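Local coordinates for protein carbonic anhydrase (Unidentified, PDB 3R1W) that probably catalyses the reversible hydration of carbon dioxide to bicarbonate, as a trimeric gamma-class carbonic anhydrase built on a left-handed beta-helix, at residues A63-Q68 against V94-Q99; R110-M115 against E128-A133; M118-A123 against G134-P139. One frame throughout, in Å; residues are numbered along the deposited sequence.

Interaction 1 (A63-Q68 against V94-Q99)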
loop_
_atom_site.group_PDB
_atom_site.type_symbol
_atom_site.label_atom_id
_atom_site.label_comp_id
_atom_site.label_asym_id
_atom_site.label_seq_id
_atom_site.Cartn_x
_atom_site.Cartn_y
_atom_site.Cartn_z
ATOM N N ALA B 63 2.512 -24.141 -2.195
ATOM C CA ALA B 63 2.907 -24.133 -3.603
ATOM C C ALA B 63 1.955 -23.356 -4.506
ATOM O O ALA B 63 0.754 -23.302 -4.251
ATOM C CB ALA B 63 3.035 -25.580 -4.113
ATOM N N ARG B 64 2.511 -22.763 -5.564
ATOM C CA ARG B 64 1.736 -22.065 -6.593
ATOM C C ARG B 64 0.919 -20.903 -6.020
ATOM O O ARG B 64 -0.188 -20.619 -6.471
ATOM C CB ARG B 64 0.833 -23.041 -7.368
ATOM C CG ARG B 64 1.596 -24.129 -8.126
ATOM C CD ARG B 64 0.630 -25.103 -8.779
ATOM N NE ARG B 64 -0.274 -25.667 -7.787
ATOM C CZ ARG B 64 -0.182 -26.901 -7.304
ATOM N NH1 ARG B 64 0.768 -27.722 -7.741
ATOM N NH2 ARG B 64 -1.052 -27.318 -6.389
ATOM N N THR B 65 1.484 -20.224 -5.032
ATOM C CA THR B 65 0.795 -19.106 -4.400
ATOM C C THR B 65 1.471 -17.801 -4.792
ATOM O O THR B 65 2.697 -17.743 -4.897
ATOM C CB THR B 65 0.750 -19.302 -2.876
ATOM O OG1 THR B 65 -0.257 -20.276 -2.571
ATOM C CG2 THR B 65 0.431 -17.998 -2.153
ATOM N N SER B 66 0.668 -16.778 -5.073
ATOM C CA SER B 66 1.220 -15.481 -5.440
ATOM C C SER B 66 1.002 -14.488 -4.315
ATOM O O SER B 66 -0.021 -14.524 -3.627
ATOM C CB SER B 66 0.621 -14.956 -6.751
ATOM O OG SER B 66 -0.768 -14.708 -6.645
ATOM N N VAL B 67 1.992 -13.631 -4.119
ATOM C CA VAL B 67 1.914 -12.527 -3.177
ATOM C C VAL B 67 2.104 -11.276 -4.021
ATOM O O VAL B 67 3.220 -10.949 -4.396
ATOM C CB VAL B 67 3.034 -12.614 -2.126
ATOM C CG1 VAL B 67 2.954 -11.432 -1.153
ATOM C CG2 VAL B 67 2.947 -13.944 -1.375
ATOM N N GLN B 68 1.011 -10.589 -4.338
ATOM C CA GLN B 68 1.061 -9.550 -5.365
ATOM C C GLN B 68 1.521 -8.165 -4.902
ATOM O O GLN B 68 1.715 -7.909 -3.708
ATOM C CB GLN B 68 -0.269 -9.481 -6.121
ATOM C CG GLN B 68 -0.536 -10.778 -6.880
ATOM C CD GLN B 68 -1.904 -10.810 -7.525
ATOM O OE1 GLN B 68 -2.596 -9.791 -7.595
ATOM N NE2 GLN B 68 -2.310 -11.987 -7.989
ATOM N N VAL B 94 -3.054 -20.242 -3.657
ATOM C CA VAL B 94 -3.673 -19.064 -3.071
ATOM C C VAL B 94 -3.250 -17.843 -3.880
ATOM O O VAL B 94 -2.080 -17.677 -4.206
ATOM C CB VAL B 94 -3.279 -18.909 -1.579
ATOM C CG1 VAL B 94 -3.790 -17.577 -1.018
ATOM C CG2 VAL B 94 -3.817 -20.090 -0.767
ATOM N N THR B 95 -4.215 -17.005 -4.239
ATOM C CA THR B 95 -3.901 -15.784 -4.972
ATOM C C THR B 95 -4.074 -14.596 -4.022
ATOM O O THR B 95 -5.190 -14.265 -3.628
ATOM C CB THR B 95 -4.802 -15.624 -6.208
ATOM O OG1 THR B 95 -4.653 -16.766 -7.062
ATOM C CG2 THR B 95 -4.420 -14.358 -6.991
ATOM N N ILE B 96 -2.967 -13.970 -3.638
ATOM C CA ILE B 96 -3.033 -12.832 -2.727
ATOM C C ILE B 96 -2.953 -11.554 -3.556
ATOM O O ILE B 96 -1.910 -11.231 -4.117
ATOM C CB ILE B 96 -1.915 -12.908 -1.661
ATOM C CG1 ILE B 96 -2.043 -14.214 -0.862
ATOM C CG2 ILE B 96 -1.969 -11.701 -0.714
ATOM C CD1 ILE B 96 -0.794 -14.561 -0.067
ATOM N N GLY B 97 -4.080 -10.848 -3.648
ATOM C CA GLY B 97 -4.206 -9.680 -4.505
ATOM C C GLY B 97 -3.319 -8.505 -4.120
ATOM O O GLY B 97 -2.802 -8.448 -3.001
ATOM N N HIS B 98 -3.150 -7.567 -5.051
ATOM C CA HIS B 98 -2.300 -6.390 -4.835
ATOM C C HIS B 98 -2.640 -5.685 -3.535
ATOM O O HIS B 98 -3.808 -5.554 -3.184
ATOM C CB HIS B 98 -2.464 -5.377 -5.980
ATOM C CG HIS B 98 -2.549 -6.003 -7.338
ATOM N ND1 HIS B 98 -1.430 -6.390 -8.045
ATOM C CD2 HIS B 98 -3.613 -6.302 -8.121
ATOM C CE1 HIS B 98 -1.803 -6.909 -9.203
ATOM N NE2 HIS B 98 -3.120 -6.870 -9.271
ATOM N N GLN B 99 -1.618 -5.210 -2.828
ATOM C CA GLN B 99 -1.835 -4.386 -1.640
ATOM C C GLN B 99 -2.622 -5.097 -0.543
ATOM O O GLN B 99 -3.273 -4.450 0.277
ATOM C CB GLN B 99 -2.524 -3.063 -2.002
ATOM C CG GLN B 99 -1.739 -2.223 -3.007
ATOM C CD GLN B 99 -2.455 -0.936 -3.359
ATOM O OE1 GLN B 99 -3.683 -0.845 -3.247
ATOM N NE2 GLN B 99 -1.693 0.072 -3.774
HETATM O O HOH W 1 -1.948 -16.778 -7.949
#

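Interaction 2 (R110-M115 against E128-A133)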
loop_
_atom_site.group_PDB
_atom_site.type_symbol
_atom_site.label_atom_id
_atom_site.label_comp_id
_atom_site.label_asym_id
_atom_site.label_seq_id
_atom_site.Cartn_x
_atom_site.Cartn_y
_atom_site.Cartn_z
ATOM N N ARG B 110 -6.433 -23.093 -2.353
ATOM C CA ARG B 110 -7.360 -22.667 -3.400
ATOM C C ARG B 110 -8.247 -21.541 -2.876
ATOM O O ARG B 110 -9.445 -21.709 -2.659
ATOM C CB ARG B 110 -8.177 -23.862 -3.924
ATOM C CG ARG B 110 -7.312 -24.916 -4.594
ATOM C CD ARG B 110 -8.141 -26.077 -5.149
ATOM N NE ARG B 110 -8.899 -26.749 -4.099
ATOM C CZ ARG B 110 -8.401 -27.647 -3.254
ATOM N NH1 ARG B 110 -7.122 -27.999 -3.319
ATOM N NH2 ARG B 110 -9.187 -28.196 -2.333
ATOM N N VAL B 111 -7.618 -20.396 -2.639
ATOM C CA VAL B 111 -8.272 -19.258 -2.011
ATOM C C VAL B 111 -7.933 -17.995 -2.805
ATOM O O VAL B 111 -6.795 -17.827 -3.252
ATOM C CB VAL B 111 -7.798 -19.100 -0.545
ATOM C CG1 VAL B 111 -8.307 -17.809 0.058
ATOM C CG2 VAL B 111 -8.253 -20.302 0.296
ATOM N N LEU B 112 -8.931 -17.133 -2.994
ATOM C CA LEU B 112 -8.749 -15.839 -3.637
ATOM C C LEU B 112 -8.825 -14.755 -2.583
ATOM O O LEU B 112 -9.877 -14.553 -1.979
ATOM C CB LEU B 112 -9.868 -15.596 -4.650
ATOM C CG LEU B 112 -9.565 -15.422 -6.133
ATOM C CD1 LEU B 112 -10.855 -15.063 -6.868
ATOM C CD2 LEU B 112 -8.509 -14.350 -6.353
ATOM N N ILE B 113 -7.724 -14.048 -2.360
ATOM C CA ILE B 113 -7.751 -12.898 -1.462
ATOM C C ILE B 113 -7.726 -11.630 -2.313
ATOM O O ILE B 113 -6.739 -11.351 -2.981
ATOM C CB ILE B 113 -6.584 -12.936 -0.455
ATOM C CG1 ILE B 113 -6.769 -14.118 0.507
ATOM C CG2 ILE B 113 -6.511 -11.633 0.350
ATOM C CD1 ILE B 113 -5.494 -14.662 1.026
ATOM N N GLY B 114 -8.831 -10.884 -2.314
ATOM C CA GLY B 114 -8.960 -9.721 -3.179
ATOM C C GLY B 114 -7.949 -8.633 -2.896
ATOM O O GLY B 114 -7.431 -8.509 -1.781
ATOM N N MET B 115 -7.667 -7.818 -3.905
ATOM C CA MET B 115 -6.730 -6.721 -3.706
ATOM C C MET B 115 -7.224 -5.787 -2.603
ATOM O O MET B 115 -8.421 -5.534 -2.469
ATOM C CB MET B 115 -6.486 -5.952 -5.011
ATOM C CG MET B 115 -7.743 -5.546 -5.733
ATOM S SD MET B 115 -7.416 -4.895 -7.399
ATOM C CE MET B 115 -9.126 -4.601 -7.862
ATOM N N GLU B 128 -10.990 -22.989 -0.612
ATOM C CA GLU B 128 -11.990 -22.605 -1.607
ATOM C C GLU B 128 -12.923 -21.497 -1.119
ATOM O O GLU B 128 -14.147 -21.608 -1.178
ATOM C CB GLU B 128 -12.751 -23.856 -2.097
ATOM C CG GLU B 128 -11.788 -24.864 -2.732
ATOM C CD GLU B 128 -12.453 -26.126 -3.274
ATOM O OE1 GLU B 128 -13.668 -26.323 -3.061
ATOM O OE2 GLU B 128 -11.738 -26.928 -3.913
ATOM N N VAL B 129 -12.314 -20.415 -0.637
ATOM C CA VAL B 129 -13.040 -19.244 -0.190
ATOM C C VAL B 129 -12.611 -18.067 -1.057
ATOM O O VAL B 129 -11.461 -18.001 -1.486
ATOM C CB VAL B 129 -12.696 -18.922 1.288
ATOM C CG1 VAL B 129 -13.114 -17.505 1.646
ATOM C CG2 VAL B 129 -13.322 -19.968 2.227
ATOM N N ILE B 130 -13.539 -17.159 -1.328
ATOM C CA ILE B 130 -13.211 -15.897 -1.982
ATOM C C ILE B 130 -13.381 -14.764 -0.982
ATOM O O ILE B 130 -14.446 -14.620 -0.374
ATOM C CB ILE B 130 -14.117 -15.621 -3.204
ATOM C CG1 ILE B 130 -13.802 -16.605 -4.336
ATOM C CG2 ILE B 130 -13.941 -14.178 -3.682
ATOM C CD1 ILE B 130 -14.796 -16.545 -5.489
ATOM N N VAL B 131 -12.320 -13.980 -0.795
ATOM C CA VAL B 131 -12.386 -12.760 0.007
ATOM C C VAL B 131 -12.397 -11.594 -0.969
ATOM O O VAL B 131 -11.433 -11.380 -1.714
ATOM C CB VAL B 131 -11.196 -12.634 0.992
ATOM C CG1 VAL B 131 -11.282 -11.315 1.792
ATOM C CG2 VAL B 131 -11.157 -13.830 1.938
ATOM N N ALA B 132 -13.509 -10.870 -0.994
ATOM C CA ALA B 132 -13.703 -9.798 -1.971
ATOM C C ALA B 132 -12.684 -8.701 -1.761
ATOM O O ALA B 132 -12.218 -8.481 -0.635
ATOM C CB ALA B 132 -15.111 -9.232 -1.869
ATOM N N ALA B 133 -12.353 -8.005 -2.843
ATOM C CA ALA B 133 -11.440 -6.872 -2.768
ATOM C C ALA B 133 -11.881 -5.889 -1.685
ATOM O O ALA B 133 -13.061 -5.570 -1.571
ATOM C CB ALA B 133 -11.364 -6.172 -4.127
#

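Interaction 3 (M118-A123 against G134-P139)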
loop_
_atom_site.group_PDB
_atom_site.type_symbol
_atom_site.label_atom_id
_atom_site.label_comp_id
_atom_site.label_asym_id
_atom_site.label_seq_id
_atom_site.Cartn_x
_atom_site.Cartn_y
_atom_site.Cartn_z
ATOM N N MET B 118 -7.769 -7.179 3.939
ATOM C CA MET B 118 -6.959 -7.272 5.145
ATOM C C MET B 118 -7.458 -8.446 5.976
ATOM O O MET B 118 -8.651 -8.550 6.251
ATOM C CB MET B 118 -7.048 -5.962 5.940
ATOM C CG MET B 118 -6.318 -6.003 7.268
ATOM S SD MET B 118 -6.007 -4.359 7.948
ATOM C CE MET B 118 -4.737 -3.757 6.873
ATOM N N ILE B 119 -6.548 -9.351 6.331
ATOM C CA ILE B 119 -6.898 -10.514 7.149
ATOM C C ILE B 119 -6.066 -10.446 8.418
ATOM O O ILE B 119 -4.840 -10.427 8.351
ATOM C CB ILE B 119 -6.555 -11.835 6.443
ATOM C CG1 ILE B 119 -6.921 -11.784 4.957
ATOM C CG2 ILE B 119 -7.228 -13.016 7.147
ATOM C CD1 ILE B 119 -8.380 -11.580 4.686
ATOM N N MET B 120 -6.732 -10.463 9.569
ATOM C CA MET B 120 -6.086 -10.111 10.836
ATOM C C MET B 120 -5.768 -11.298 11.761
ATOM O O MET B 120 -6.100 -12.441 11.461
ATOM C CB MET B 120 -6.931 -9.053 11.546
ATOM C CG MET B 120 -7.202 -7.838 10.643
ATOM S SD MET B 120 -8.269 -6.588 11.377
ATOM C CE MET B 120 -7.225 -5.980 12.693
ATOM N N ASP B 121 -5.110 -11.011 12.882
ATOM C CA ASP B 121 -4.570 -12.058 13.753
ATOM C C ASP B 121 -5.586 -13.135 14.120
ATOM O O ASP B 121 -6.685 -12.835 14.586
ATOM C CB ASP B 121 -4.008 -11.463 15.051
ATOM C CG ASP B 121 -2.640 -10.810 14.872
ATOM O OD1 ASP B 121 -2.020 -10.980 13.810
ATOM O OD2 ASP B 121 -2.175 -10.131 15.818
ATOM N N GLY B 122 -5.195 -14.388 13.932
ATOM C CA GLY B 122 -5.995 -15.502 14.396
ATOM C C GLY B 122 -7.156 -15.838 13.489
ATOM O O GLY B 122 -7.906 -16.778 13.755
ATOM N N ALA B 123 -7.313 -15.082 12.408
ATOM C CA ALA B 123 -8.340 -15.416 11.430
ATOM C C ALA B 123 -8.001 -16.736 10.733
ATOM O O ALA B 123 -6.837 -17.063 10.532
ATOM C CB ALA B 123 -8.505 -14.279 10.406
ATOM N N GLY B 134 -10.927 -5.409 -0.893
ATOM C CA GLY B 134 -11.211 -4.391 0.105
ATOM C C GLY B 134 -11.832 -4.886 1.402
ATOM O O GLY B 134 -12.142 -4.081 2.285
ATOM N N ALA B 135 -11.985 -6.198 1.539
ATOM C CA ALA B 135 -12.611 -6.753 2.741
ATOM C C ALA B 135 -11.677 -6.693 3.940
ATOM O O ALA B 135 -10.458 -6.708 3.791
ATOM C CB ALA B 135 -13.052 -8.186 2.502
ATOM N N THR B 136 -12.256 -6.625 5.134
ATOM C CA THR B 136 -11.465 -6.810 6.346
ATOM C C THR B 136 -12.005 -7.989 7.141
ATOM O O THR B 136 -13.132 -7.951 7.647
ATOM C CB THR B 136 -11.471 -5.573 7.249
ATOM O OG1 THR B 136 -10.918 -4.456 6.546
ATOM C CG2 THR B 136 -10.646 -5.843 8.498
ATOM N N VAL B 137 -11.191 -9.034 7.245
ATOM C CA VAL B 137 -11.548 -10.218 8.016
ATOM C C VAL B 137 -11.034 -10.027 9.432
ATOM O O VAL B 137 -9.827 -9.996 9.662
ATOM C CB VAL B 137 -10.943 -11.489 7.390
ATOM C CG1 VAL B 137 -11.305 -12.736 8.196
ATOM C CG2 VAL B 137 -11.416 -11.634 5.941
ATOM N N SER B 138 -11.962 -9.917 10.377
ATOM C CA SER B 138 -11.642 -9.538 11.751
ATOM C C SER B 138 -10.778 -10.576 12.473
ATOM O O SER B 138 -10.743 -11.736 12.090
ATOM C CB SER B 138 -12.940 -9.312 12.534
ATOM O OG SER B 138 -13.709 -8.267 11.967
ATOM N N PRO B 139 -10.082 -10.154 13.537
ATOM C CA PRO B 139 -9.253 -11.110 14.277
ATOM C C PRO B 139 -10.096 -12.291 14.760
ATOM O O PRO B 139 -11.177 -12.087 15.330
ATOM C CB PRO B 139 -8.754 -10.286 15.471
ATOM C CG PRO B 139 -8.812 -8.868 14.992
ATOM C CD PRO B 139 -10.025 -8.804 14.120
#

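Interaction 1 (A63-Q68 against V94-Q99)
The side-chain amide of Q68 meets two residues of 94-99 with its two ends. Q68 OE1 lies over the centre of the H98 imidazole, 3.4 Å from H98 CE1, and the amide is turned 54° from the ring plane. At the other end Q68 NE2 sits 3.3 Å from T95 CG2 and makes a weak hydrogen bond of 3.4 Å to S66 OG. With CG anti to the carbonyl carbon (chi1 -64°) and the chain extended beyond it, Q68 runs across the carbonyl oxygen of I96 to get there. On the face carrying S66 and T95 a water joins the two strands, 2.7 Å from S66 OG and donating to T95 OG1 at 2.8 Å. Parallel ladder bonds link S66 N to V94 O, I96 N to S66 O and Q68 N to I96 O. Before the ladder, V94 N donates to T65 OG1 at 3.0 Å, and that hydroxyl is also bonded to G91 O. V67 CG2 and I96 CD1 touch on the opposite face, at 4.0 Å. Further out, Y175 of helix 162-184 packs on S66 and Q68, while D69 OD1 takes the ND1 bond of H98, whose ring meets H74 and H103 of the second subunit. With ND1 held by D69, H98 would be left to offer NE2, as in the interfacial three-histidine zinc site of gamma-class carbonic anhydrases.

Interaction 2 (R110-M115 against E128-A133)
R110 and E128 run side by side from neighbouring coils, and the arginine NE forms a salt bridge with E128 OE2. The arginine starts with R110 CB 3.9 Å from E128 CG, aliphatic against aliphatic. Its chain stays extended through CD and then bends at chi3 (-60°), which turns the guanidinium toward the carboxylate. R110 NE donates to E128 OE2 at 2.9 Å, with the oxygen near the guanidinium plane and its anti lone pair receiving the hydrogen. CZ follows past the same oxygen, and R110 NH2 adds a weak bond to E128 OE2 of 3.3 Å. The two flat groups stand 76° apart, so the grip is on one oxygen rather than a paired, two-oxygen one. R165 of helix 162-184 also bridges to OE2, and F168 of that helix packs on both R110 and E128. An isoleucine in place of R110 would probably deprive E128 OE2 of its two guanidinium donors and leave the carboxylate freer to turn. These residues lie in the hexapeptide-repeat part of the left-handed beta-helix, where successive coils stack as short parallel strands. Here L112 N donates to V129 O, V131 N to L112 O, and G114 N to V131 O at 2.7 Å. On the face shared by L112 and I130, L112 CB touches I130 CG1 at 4.1 Å. The backbones draw closer beyond the strands: G114 CA is 3.8 Å from A133 CA, and a CB on G114 would run into A133 N. M115 CG rests against A133 CB, and the second subunit packs there through its M118 and M120.

Interaction 3 (M118-A123 against G134-P139)
The carbonyl oxygen of M118 accepts a hydrogen bond from V137 N of the next coil at 2.8 Å and has a CA-H...O contact from T136 CA at 3.3 Å. This is the parallel coil-on-coil stacking of the left-handed beta-helix, here between strands 118-119 and 136-137. M118 N donates to A135 O at 2.7 Å before it, and M120 N to V137 O after it, completing the ladder. M120 lies on the outer side: M120 SD lies 3.8 Å from T136 CG2, and the bend at chi3 (67°) lays CE near P139 CG. M120 CB lies 3.9 Å from P139 CG. A133 of the third subunit packs on this methionine. Past the strand, M120 to A123 form a type II turn closed by A123 N to M120 O. Within the turn D121 carries its carboxylate away from 134-139, to H103 ND1 and T76 OG1. On the face of I119 and V137 the packing is tight. A123 CB meets V137 CG1 at 3.9 Å, and I119 CD1 presses against V137 CG2 at 3.3 Å, closer than an ordinary methyl contact.

Interactions 1 and 2 share one sheet, their centres 10 Å apart, because strand 94-96 is the neighbour of 111-113: I113 N lies 2.8 Å from T95 O and G97 N lies 2.8 Å from I113 O, both probable hydrogen bonds. Interaction 3 belongs to another sheet of the same coils, its centre 12 Å from that of interaction 2 and 16 Å from that of interaction 1. It is joined to interaction 2 by a probable bond of 3.0 Å from G134 N to M115 O. Interactions 1 and 3 do not touch within the chain, but H98 meets H103 of the second subunit, and D121 is hydrogen-bonded to H103 of its own chain, an indirect link consistent with the interfacial zinc site of gamma-class relatives.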